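Local atomic coordinates of protein-glutamine gamma-glutamyltransferase (Pseudomonas aeruginosa PAO1, PDB entry 6G49), a protein that forms isopeptide bonds between glutamine and lysine side chains in vitro through its periplasmic transglutaminase domain, is critical for viability and might serve the cell wall. Residues A89-G94 and L136-H141; M113-Q118 and E149-Y154; F217-K222 and G241-Y246. All blocks are in the same frame, centred on the assembly; numbering follows the deposited sequence.

Contact 1. Residues A89-G94 and L136-H141; sequences APQWSG and LMSDFH
Ser138 OG is gripped twice by the 89-94 loop. It receives the backbone N-H of Trp92 along a nearly straight bond (Trp92 N to Ser138 OG 3.1 Å, 166° at the hydrogen), and, in the conformer of Gln91 described here, it gives its own proton to Gln91 OE1, 2.9 Å away, meeting a lone pair in the plane of the amide. The hydroxyl reaches both because chi1 of 39° tucks OG between the backbone N and the carbonyl carbon of Ser138. From the same residue, CB lies over a face of the Trp92 indole, 3.8 Å from the centroid of the five-membered ring, a CH-pi contact; Arg171 makes a cation-pi contact with this tryptophan.

In that conformer Gln91 bends at chi2, and its amide then lies flat on the carboxylate of Asp139. The two planes are only 6° apart, and Gln91 CD sits 3.4 Å from Asp139 CG. The groups stack rather than bond to each other; Gln91 NE2 bonds to Glu79 and Asp139 OD2 to Thr77. The other carboxylate oxygen, Asp139 OD1, takes the N-H of His141 ND1 at 2.6 Å on its syn lone pair and in the imidazole plane, which fixes the rotation of the carboxylate and the imidazole against each other. Gln91 CG in turn touches the imidazole edge.

Alongside, the backbones are joined by Ser138 N to Trp92 O, 2.8 Å, and Gly94 N to Leu136 O, also 2.8 Å. Met137 curls back at chi2 and chi3 to set its CE against Trp92 O. Gly94 CA makes a CA-H...O contact with Met137 O. Met137 to Phe140 form a type I beta turn in the connection between antiparallel strands 134-136 and 142-144: a beta hairpin whose turn is held by a neighbouring loop.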
loop_
_atom_site.group_PDB
_atom_site.type_symbol
_atom_site.label_atom_id
_atom_site.label_comp_id
_atom_site.label_asym_id
_atom_site.label_seq_id
_atom_site.Cartn_x
_atom_site.Cartn_y
_atom_site.Cartn_z
ATOM N N ALA A 89 -2.593 11.864 5.591
ATOM C CA ALA A 89 -3.324 12.690 6.604
ATOM C C ALA A 89 -2.529 12.677 7.899
ATOM O O ALA A 89 -1.793 11.763 8.197
ATOM C CB ALA A 89 -4.706 12.165 6.769
ATOM N N PRO A 90 -2.768 13.632 8.810
ATOM C CA PRO A 90 -2.228 13.500 10.167
ATOM C C PRO A 90 -2.746 12.278 10.918
ATOM O O PRO A 90 -3.891 11.893 10.759
ATOM C CB PRO A 90 -2.678 14.790 10.847
ATOM C CG PRO A 90 -3.081 15.709 9.740
ATOM C CD PRO A 90 -3.537 14.847 8.564
ATOM N N GLN A 91 -1.924 11.692 11.816
ATOM C CA GLN A 91 -2.283 10.451 12.539
ATOM C C GLN A 91 -2.159 10.697 14.056
ATOM O O GLN A 91 -1.530 11.696 14.479
ATOM C CB GLN A 91 -1.368 9.269 12.157
ATOM C CG GLN A 91 -1.309 8.951 10.647
ATOM C CD GLN A 91 -2.639 8.471 10.099
ATOM O OE1 GLN A 91 -3.415 7.804 10.778
ATOM N NE2 GLN A 91 -2.948 8.885 8.879
ATOM N N TRP A 92 -2.670 9.743 14.843
ATOM C CA TRP A 92 -2.472 9.694 16.302
ATOM C C TRP A 92 -1.886 8.311 16.620
ATOM O O TRP A 92 -1.533 7.578 15.725
ATOM C CB TRP A 92 -3.774 10.003 17.066
ATOM C CG TRP A 92 -4.999 9.254 16.617
ATOM C CD1 TRP A 92 -5.470 8.069 17.123
ATOM C CD2 TRP A 92 -5.958 9.656 15.614
ATOM N NE1 TRP A 92 -6.641 7.711 16.505
ATOM C CE2 TRP A 92 -6.950 8.643 15.555
ATOM C CE3 TRP A 92 -6.058 10.744 14.731
ATOM C CZ2 TRP A 92 -8.019 8.697 14.657
ATOM C CZ3 TRP A 92 -7.124 10.800 13.856
ATOM C CH2 TRP A 92 -8.084 9.791 13.823
ATOM N N SER A 93 -1.756 7.964 17.895
ATOM C CA SER A 93 -1.122 6.695 18.298
ATOM C C SER A 93 -1.971 5.489 17.867
ATOM O O SER A 93 -3.207 5.529 17.903
ATOM C CB SER A 93 -0.847 6.662 19.784
ATOM O OG SER A 93 -0.202 5.437 20.123
ATOM N N GLY A 94 -1.302 4.415 17.406
ATOM C CA GLY A 94 -1.965 3.128 17.152
ATOM C C GLY A 94 -1.470 2.003 18.063
ATOM O O GLY A 94 -1.872 0.878 17.892
ATOM N N LEU A 136 4.157 3.262 16.270
ATOM C CA LEU A 136 3.141 2.723 15.391
ATOM C C LEU A 136 1.934 3.653 15.471
ATOM O O LEU A 136 1.344 3.843 16.555
ATOM C CB LEU A 136 2.779 1.310 15.808
ATOM C CG LEU A 136 1.773 0.604 14.920
ATOM C CD1 LEU A 136 2.398 0.240 13.601
ATOM C CD2 LEU A 136 1.186 -0.618 15.619
ATOM N N MET A 137 1.564 4.239 14.341
ATOM C CA MET A 137 0.477 5.233 14.322
ATOM C C MET A 137 -0.865 4.539 14.051
ATOM O O MET A 137 -0.957 3.309 13.833
ATOM C CB MET A 137 0.786 6.336 13.299
ATOM C CG MET A 137 2.135 7.003 13.450
ATOM S SD MET A 137 2.374 7.670 15.153
ATOM C CE MET A 137 1.340 9.126 14.953
ATOM N N SER A 138 -1.953 5.333 14.069
ATOM C CA SER A 138 -3.302 4.844 13.988
ATOM C C SER A 138 -3.585 4.128 12.657
ATOM O O SER A 138 -4.465 3.278 12.637
ATOM C CB SER A 138 -4.335 5.985 14.187
ATOM O OG SER A 138 -3.969 7.208 13.565
ATOM N N ASP A 139 -2.809 4.440 11.596
ATOM C CA ASP A 139 -2.969 3.804 10.293
ATOM C C ASP A 139 -1.938 2.669 10.097
ATOM O O ASP A 139 -1.659 2.275 8.930
ATOM C CB ASP A 139 -2.876 4.844 9.183
ATOM C CG ASP A 139 -1.486 5.436 9.018
ATOM O OD1 ASP A 139 -0.692 5.333 10.026
ATOM O OD2 ASP A 139 -1.199 6.033 7.957
ATOM N N PHE A 140 -1.317 2.221 11.207
ATOM C CA PHE A 140 -0.424 1.053 11.243
ATOM C C PHE A 140 0.847 1.316 10.441
ATOM O O PHE A 140 1.434 0.380 9.957
ATOM C CB PHE A 140 -1.140 -0.191 10.733
ATOM C CG PHE A 140 -2.364 -0.533 11.546
ATOM C CD1 PHE A 140 -2.228 -1.182 12.755
ATOM C CD2 PHE A 140 -3.627 -0.090 11.179
ATOM C CE1 PHE A 140 -3.323 -1.400 13.586
ATOM C CE2 PHE A 140 -4.711 -0.312 12.008
ATOM C CZ PHE A 140 -4.559 -0.974 13.196
ATOM N N HIS A 141 1.303 2.550 10.352
ATOM C CA HIS A 141 2.635 2.828 9.823
ATOM C C HIS A 141 3.500 3.371 10.962
ATOM O O HIS A 141 2.999 3.913 11.927
ATOM C CB HIS A 141 2.564 3.807 8.636
ATOM C CG HIS A 141 2.759 5.236 8.978
ATOM N ND1 HIS A 141 1.741 5.998 9.485
ATOM C CD2 HIS A 141 3.814 6.070 8.855
ATOM C CE1 HIS A 141 2.185 7.233 9.697
ATOM N NE2 HIS A 141 3.463 7.311 9.333
#

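Contact 2. Residues M113-Q118 and E149-Y154; sequences MQPSSQ and EQRLFY. With PO4 (phosphate ion), chain G; PO4 (phosphate ion), chain F.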
loop_
_atom_site.group_PDB
_atom_site.type_symbol
_atom_site.label_atom_id
_atom_site.label_comp_id
_atom_site.label_asym_id
_atom_site.label_seq_id
_atom_site.Cartn_x
_atom_site.Cartn_y
_atom_site.Cartn_z
ATOM N N MET A 113 18.388 0.942 6.716
ATOM C CA MET A 113 17.722 1.848 5.793
ATOM C C MET A 113 18.744 2.875 5.313
ATOM O O MET A 113 19.474 3.428 6.085
ATOM C CB MET A 113 16.630 2.590 6.577
ATOM C CG MET A 113 15.423 2.836 5.866
ATOM S SD MET A 113 14.269 3.637 7.063
ATOM C CE MET A 113 14.008 5.091 6.045
ATOM N N GLN A 114 18.681 3.182 4.045
ATOM C CA GLN A 114 19.395 4.319 3.488
ATOM C C GLN A 114 18.627 5.577 3.840
ATOM O O GLN A 114 17.420 5.550 4.120
ATOM C CB GLN A 114 19.481 4.195 1.978
ATOM C CG GLN A 114 20.209 2.961 1.471
ATOM C CD GLN A 114 21.652 3.006 1.902
ATOM O OE1 GLN A 114 22.433 3.891 1.496
ATOM N NE2 GLN A 114 21.952 2.137 2.831
ATOM N N PRO A 115 19.281 6.746 3.838
ATOM C CA PRO A 115 18.554 7.994 4.071
ATOM C C PRO A 115 17.390 8.162 3.082
ATOM O O PRO A 115 17.550 7.892 1.892
ATOM C CB PRO A 115 19.624 9.070 3.793
ATOM C CG PRO A 115 20.909 8.371 4.071
ATOM C CD PRO A 115 20.712 6.950 3.590
ATOM N N SER A 116 16.224 8.492 3.657
ATOM C CA SER A 116 14.979 8.732 2.888
ATOM C C SER A 116 14.563 10.221 2.875
ATOM O O SER A 116 13.713 10.599 2.073
ATOM C CB SER A 116 13.863 7.917 3.450
ATOM O OG SER A 116 13.584 8.341 4.751
ATOM N N SER A 117 15.101 11.003 3.800
ATOM C CA SER A 117 14.635 12.341 4.116
ATOM C C SER A 117 13.142 12.355 4.446
ATOM O O SER A 117 12.474 13.375 4.262
ATOM C CB SER A 117 14.976 13.299 2.984
ATOM O OG SER A 117 16.370 13.427 2.852
ATOM N N GLN A 118 12.605 11.242 4.958
ATOM C CA GLN A 118 11.251 11.122 5.391
ATOM C C GLN A 118 11.196 10.406 6.733
ATOM O O GLN A 118 12.100 9.630 7.090
ATOM C CB GLN A 118 10.350 10.423 4.356
ATOM C CG GLN A 118 10.285 11.090 2.997
ATOM C CD GLN A 118 9.493 12.381 3.030
ATOM O OE1 GLN A 118 8.966 12.802 4.057
ATOM N NE2 GLN A 118 9.323 12.952 1.841
ATOM N N GLU A 149 17.877 10.850 7.871
ATOM C CA GLU A 149 18.853 11.567 7.065
ATOM C C GLU A 149 20.230 10.899 7.091
ATOM O O GLU A 149 21.096 11.307 6.330
ATOM C CB GLU A 149 19.014 13.008 7.552
ATOM C CG GLU A 149 17.694 13.789 7.566
ATOM C CD GLU A 149 17.177 14.158 6.198
ATOM O OE1 GLU A 149 17.835 13.798 5.184
ATOM O OE2 GLU A 149 16.075 14.786 6.133
ATOM N N GLN A 150 20.373 9.833 7.888
ATOM C CA GLN A 150 21.570 9.034 7.855
ATOM C C GLN A 150 21.148 7.557 7.808
ATOM O O GLN A 150 20.072 7.222 8.239
ATOM C CB GLN A 150 22.377 9.302 9.114
ATOM C CG GLN A 150 23.131 10.616 9.051
ATOM C CD GLN A 150 23.641 10.900 10.440
ATOM O OE1 GLN A 150 24.409 10.118 11.008
ATOM N NE2 GLN A 150 23.143 11.982 11.014
ATOM N N ARG A 151 22.078 6.699 7.406
ATOM C CA ARG A 151 21.804 5.249 7.514
ATOM C C ARG A 151 21.333 4.921 8.921
ATOM O O ARG A 151 21.857 5.420 9.915
ATOM C CB ARG A 151 23.034 4.431 7.125
ATOM C CG ARG A 151 23.415 4.508 5.666
ATOM C CD ARG A 151 24.809 3.913 5.458
ATOM N NE ARG A 151 25.559 4.613 4.439
ATOM C CZ ARG A 151 26.387 5.620 4.684
ATOM N NH1 ARG A 151 26.797 5.892 5.919
ATOM N NH2 ARG A 151 26.795 6.348 3.674
ATOM N N LEU A 152 20.370 3.986 9.033
ATOM C CA LEU A 152 19.763 3.645 10.244
ATOM C C LEU A 152 19.568 2.129 10.336
ATOM O O LEU A 152 18.904 1.520 9.492
ATOM C CB LEU A 152 18.402 4.343 10.365
ATOM C CG LEU A 152 17.626 4.040 11.635
ATOM C CD1 LEU A 152 18.336 4.608 12.860
ATOM C CD2 LEU A 152 16.205 4.605 11.539
ATOM N N PHE A 153 20.117 1.528 11.410
ATOM C CA PHE A 153 19.849 0.101 11.712
ATOM C C PHE A 153 18.715 0.030 12.728
ATOM O O PHE A 153 18.661 0.767 13.728
ATOM C CB PHE A 153 21.132 -0.511 12.304
ATOM C CG PHE A 153 20.990 -1.957 12.661
ATOM C CD1 PHE A 153 20.440 -2.313 13.866
ATOM C CD2 PHE A 153 21.500 -2.919 11.829
ATOM C CE1 PHE A 153 20.330 -3.638 14.206
ATOM C CE2 PHE A 153 21.442 -4.255 12.208
ATOM C CZ PHE A 153 20.782 -4.586 13.353
ATOM N N TYR A 154 17.779 -0.900 12.525
ATOM C CA TYR A 154 16.738 -1.112 13.486
ATOM C C TYR A 154 16.253 -2.545 13.425
ATOM O O TYR A 154 16.431 -3.244 12.428
ATOM C CB TYR A 154 15.567 -0.126 13.328
ATOM C CG TYR A 154 14.858 -0.108 12.001
ATOM C CD1 TYR A 154 15.307 0.697 10.989
ATOM C CD2 TYR A 154 13.659 -0.793 11.806
ATOM C CE1 TYR A 154 14.664 0.715 9.756
ATOM C CE2 TYR A 154 12.983 -0.742 10.594
ATOM C CZ TYR A 154 13.461 0.051 9.570
ATOM O OH TYR A 154 12.859 0.135 8.336
HETATM P P PO4 G . 25.935 1.982 1.821
HETATM O O1 PO4 G . 24.784 1.127 1.365
HETATM O O2 PO4 G . 26.878 2.101 0.633
HETATM O O3 PO4 G . 25.481 3.408 2.179
HETATM O O4 PO4 G . 26.649 1.228 2.958
HETATM P P PO4 F . 18.828 11.485 11.904
HETATM O O1 PO4 F . 17.802 12.586 12.156
HETATM O O2 PO4 F . 18.512 10.620 10.691
HETATM O O3 PO4 F . 20.185 12.051 11.525
HETATM O O4 PO4 F . 18.902 10.743 13.241
#
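Glu149 meets Ser117 at the point where, in an antiparallel sheet, strand 107-113 ends and the neighbouring strand 152-158 begins. With chi1 at -57° and a further bend at chi2, the glutamate folds its carboxylate toward the 113-118 loop, and Ser117 OG donates to Glu149 OE1 at 2.8 Å, from the syn side and 23° out of the carboxylate plane. The backbone of Glu149 serves a different partner: its N-H points nearly straight at O2 of a phosphate ion that probably comes from the crystallisation liquor, with Glu149 N 2.9 Å from that O2.

The Gln150 chain is extended beyond CG, and its NE2 lies near the same phosphate; the backbone carbonyl carbon is touched by Pro115 CG. Arg151 comes next, running beside the Pro115 ring in the same direction. Its NE donates to O3 of a second phosphate at 2.6 Å, with the oxygen at the edge of the guanidinium. Gln114 OE1 lies 3.2 Å from that O3, so side chains of both segments come close to the same phosphate oxygen. Arg151 CA also leans on Met113 O, 3.3 Å away.

With Leu152 regular pairing begins: this residue and Met113 form a hydrogen-bonded antiparallel pair, Met113 N to Leu152 O 2.9 Å and Leu152 N to Met113 O 3.1 Å. Leu152 and Met113 both pack on Leu121 of strand 120-124. Two residues further on, the hydroxyl of Tyr154 bonds to the carbonyl of Phe122, and the ring receives the thioether obliquely in a Met-aromatic contact, Met113 SD lying 4.0 Å from Tyr154 CE1.

Contact 3. Residues F217-K222 and G241-Y246; sequences FAYTLK and GFCAHY
Tyr219 and Phe242 lay their rings nearly parallel, planes 26° apart, but slid so far past each other that they overlap little. Phe242 CD1 sits over a face of the tyrosine ring near its rim, 3.5 Å from Tyr219 CZ, while the hydroxyl of Tyr219 rests above the phenylalanine ring. Leu221 covers the opposite face of Phe242: its CD2 lies 3.8 Å from the ring centroid in a CH-pi contact, so Phe242 is sandwiched between two side chains of the 217-222 segment. Both aromatic residues carry CG anti to the backbone N (chi1 -163° in each), which carries the Tyr219 ring toward Cys243 and sets the Phe242 ring against it.

Tyr246 approaches Tyr219 differently, its CE1 meeting the edge of that ring with the planes oblique, and it slides past Phe217 head to tail. Tyr246 OH lies close to Phe217 CB and donates to Ala218 O at 2.6 Å, arriving well above the carbonyl plane. Gly241 N reaches that oxygen from the other face, at 3.0 Å, so Ala218 O is held from both sides.

This second bond belongs to a short parallel pairing of strands 218-219 and 240-241, continued by Thr220 N to Gly241 O, 2.9 Å. The strands are linked through helix 230-238, and the second leads straight into helix 243-256, with Phe242 at the N-cap position. As in other transglutaminase-like enzymes, the probable nucleophile, Cys243, stands at the helix start.

Tyr219 reaches past Phe242 to this cysteine, its OH 3.3 Å from Cys243 CB, and also touches His287, the probable catalytic histidine. Around Tyr246, Phe212 and Phe234 extend the aromatic cluster, each meeting the Tyr246 ring edge-to-face.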
loop_
_atom_site.group_PDB
_atom_site.type_symbol
_atom_site.label_atom_id
_atom_site.label_comp_id
_atom_site.label_asym_id
_atom_site.label_seq_id
_atom_site.Cartn_x
_atom_site.Cartn_y
_atom_site.Cartn_z
ATOM N N PHE A 217 -6.242 -5.034 -19.029
ATOM C CA PHE A 217 -5.387 -4.073 -18.320
ATOM C C PHE A 217 -3.924 -4.406 -18.586
ATOM O O PHE A 217 -3.485 -5.570 -18.631
ATOM C CB PHE A 217 -5.723 -4.135 -16.820
ATOM C CG PHE A 217 -6.947 -3.349 -16.437
ATOM C CD1 PHE A 217 -6.839 -1.986 -16.132
ATOM C CD2 PHE A 217 -8.188 -3.943 -16.345
ATOM C CE1 PHE A 217 -7.954 -1.241 -15.796
ATOM C CE2 PHE A 217 -9.306 -3.201 -16.034
ATOM C CZ PHE A 217 -9.185 -1.837 -15.757
ATOM N N ALA A 218 -3.144 -3.352 -18.697
ATOM C CA ALA A 218 -1.730 -3.339 -18.860
ATOM C C ALA A 218 -1.081 -2.754 -17.609
ATOM O O ALA A 218 -1.529 -1.684 -17.067
ATOM C CB ALA A 218 -1.338 -2.537 -20.082
ATOM N N TYR A 219 0.030 -3.372 -17.219
ATOM C CA TYR A 219 0.889 -2.938 -16.120
ATOM C C TYR A 219 2.168 -2.441 -16.801
ATOM O O TYR A 219 2.884 -3.216 -17.395
ATOM C CB TYR A 219 1.204 -4.082 -15.179
ATOM C CG TYR A 219 1.726 -3.602 -13.857
ATOM C CD1 TYR A 219 0.940 -2.819 -13.049
ATOM C CD2 TYR A 219 3.001 -3.911 -13.429
ATOM C CE1 TYR A 219 1.396 -2.358 -11.846
ATOM C CE2 TYR A 219 3.469 -3.453 -12.217
ATOM C CZ TYR A 219 2.651 -2.677 -11.431
ATOM O OH TYR A 219 3.075 -2.202 -10.222
ATOM N N THR A 220 2.446 -1.150 -16.709
ATOM C CA THR A 220 3.561 -0.527 -17.449
ATOM C C THR A 220 4.190 0.602 -16.605
ATOM O O THR A 220 3.495 1.344 -15.919
ATOM C CB THR A 220 3.064 -0.034 -18.818
ATOM O OG1 THR A 220 4.117 0.669 -19.484
ATOM C CG2 THR A 220 1.890 0.910 -18.741
ATOM N N LEU A 221 5.487 0.800 -16.825
ATOM C CA LEU A 221 6.234 1.881 -16.252
ATOM C C LEU A 221 6.062 3.153 -17.081
ATOM O O LEU A 221 6.563 4.168 -16.664
ATOM C CB LEU A 221 7.706 1.468 -16.195
ATOM C CG LEU A 221 8.067 0.567 -15.025
ATOM C CD1 LEU A 221 9.442 -0.059 -15.183
ATOM C CD2 LEU A 221 8.015 1.366 -13.726
ATOM N N LYS A 222 5.367 3.082 -18.224
ATOM C CA LYS A 222 5.127 4.218 -19.069
ATOM C C LYS A 222 3.659 4.277 -19.389
ATOM O O LYS A 222 3.236 4.145 -20.520
ATOM C CB LYS A 222 6.036 4.161 -20.308
ATOM C CG LYS A 222 7.497 4.493 -20.015
ATOM C CD LYS A 222 8.232 5.206 -21.144
ATOM C CE LYS A 222 9.178 6.293 -20.662
ATOM N NZ LYS A 222 10.049 5.833 -19.552
ATOM N N GLY A 241 -1.592 1.328 -16.673
ATOM C CA GLY A 241 -0.999 2.101 -15.574
ATOM C C GLY A 241 0.054 1.332 -14.816
ATOM O O GLY A 241 0.366 0.158 -15.104
ATOM N N PHE A 242 0.576 1.956 -13.753
ATOM C CA PHE A 242 1.439 1.330 -12.821
ATOM C C PHE A 242 0.689 1.215 -11.479
ATOM O O PHE A 242 -0.517 1.391 -11.434
ATOM C CB PHE A 242 2.779 2.066 -12.763
ATOM C CG PHE A 242 3.917 1.311 -12.145
ATOM C CD1 PHE A 242 4.362 0.109 -12.717
ATOM C CD2 PHE A 242 4.597 1.760 -11.015
ATOM C CE1 PHE A 242 5.433 -0.567 -12.167
ATOM C CE2 PHE A 242 5.663 1.059 -10.470
ATOM C CZ PHE A 242 6.054 -0.139 -11.034
ATOM N N CYS A 243 1.385 0.829 -10.414
ATOM C CA CYS A 243 0.648 0.377 -9.197
ATOM C C CYS A 243 -0.237 1.494 -8.645
ATOM O O CYS A 243 -1.298 1.159 -8.132
ATOM C CB CYS A 243 1.569 -0.129 -8.108
ATOM S SG CYS A 243 2.897 1.022 -7.709
ATOM N N ALA A 244 0.158 2.758 -8.739
ATOM C CA ALA A 244 -0.682 3.844 -8.143
ATOM C C ALA A 244 -2.010 4.013 -8.900
ATOM O O ALA A 244 -3.026 4.338 -8.298
ATOM C CB ALA A 244 0.014 5.146 -8.146
ATOM N N HIS A 245 -2.024 3.784 -10.222
ATOM C CA HIS A 245 -3.274 3.764 -10.976
ATOM C C HIS A 245 -4.217 2.721 -10.396
ATOM O O HIS A 245 -5.436 2.983 -10.157
ATOM C CB HIS A 245 -3.061 3.471 -12.486
ATOM C CG HIS A 245 -2.283 4.505 -13.193
ATOM N ND1 HIS A 245 -0.920 4.602 -13.096
ATOM C CD2 HIS A 245 -2.705 5.486 -14.012
ATOM C CE1 HIS A 245 -0.522 5.619 -13.839
ATOM N NE2 HIS A 245 -1.592 6.168 -14.432
ATOM N N TYR A 246 -3.757 1.481 -10.189
ATOM C CA TYR A 246 -4.587 0.397 -9.782
ATOM C C TYR A 246 -5.049 0.593 -8.327
ATOM O O TYR A 246 -6.194 0.438 -8.009
ATOM C CB TYR A 246 -3.863 -0.959 -9.895
ATOM C CG TYR A 246 -3.692 -1.373 -11.341
ATOM C CD1 TYR A 246 -2.596 -0.974 -12.084
ATOM C CD2 TYR A 246 -4.671 -2.117 -11.958
ATOM C CE1 TYR A 246 -2.496 -1.244 -13.435
ATOM C CE2 TYR A 246 -4.562 -2.421 -13.301
ATOM C CZ TYR A 246 -3.484 -2.007 -14.034
ATOM O OH TYR A 246 -3.432 -2.349 -15.374
#

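Overall arrangement
Contacts 1 and 2 both lie within the TgpA N-terminal family region, contact 3 in the transglutaminase-like region. The segments of contacts 1 and 2 alternate in sequence; their centres are about 20 Å apart and their nearest atoms about 9 Å. Contact 1 fastens a hairpin of the large branched sheet, whereas contact 2 sits where strand 107-113 of the six-stranded sheet ends and strand 152-158 begins. Contact 3 has its centre about 28 Å from each of the others and lies across the chain's centre from contact 1. It alone holds part of the probable active site: the Cys243 side chain is about 4 Å from that of His287 and about 6 Å from that of Asp303.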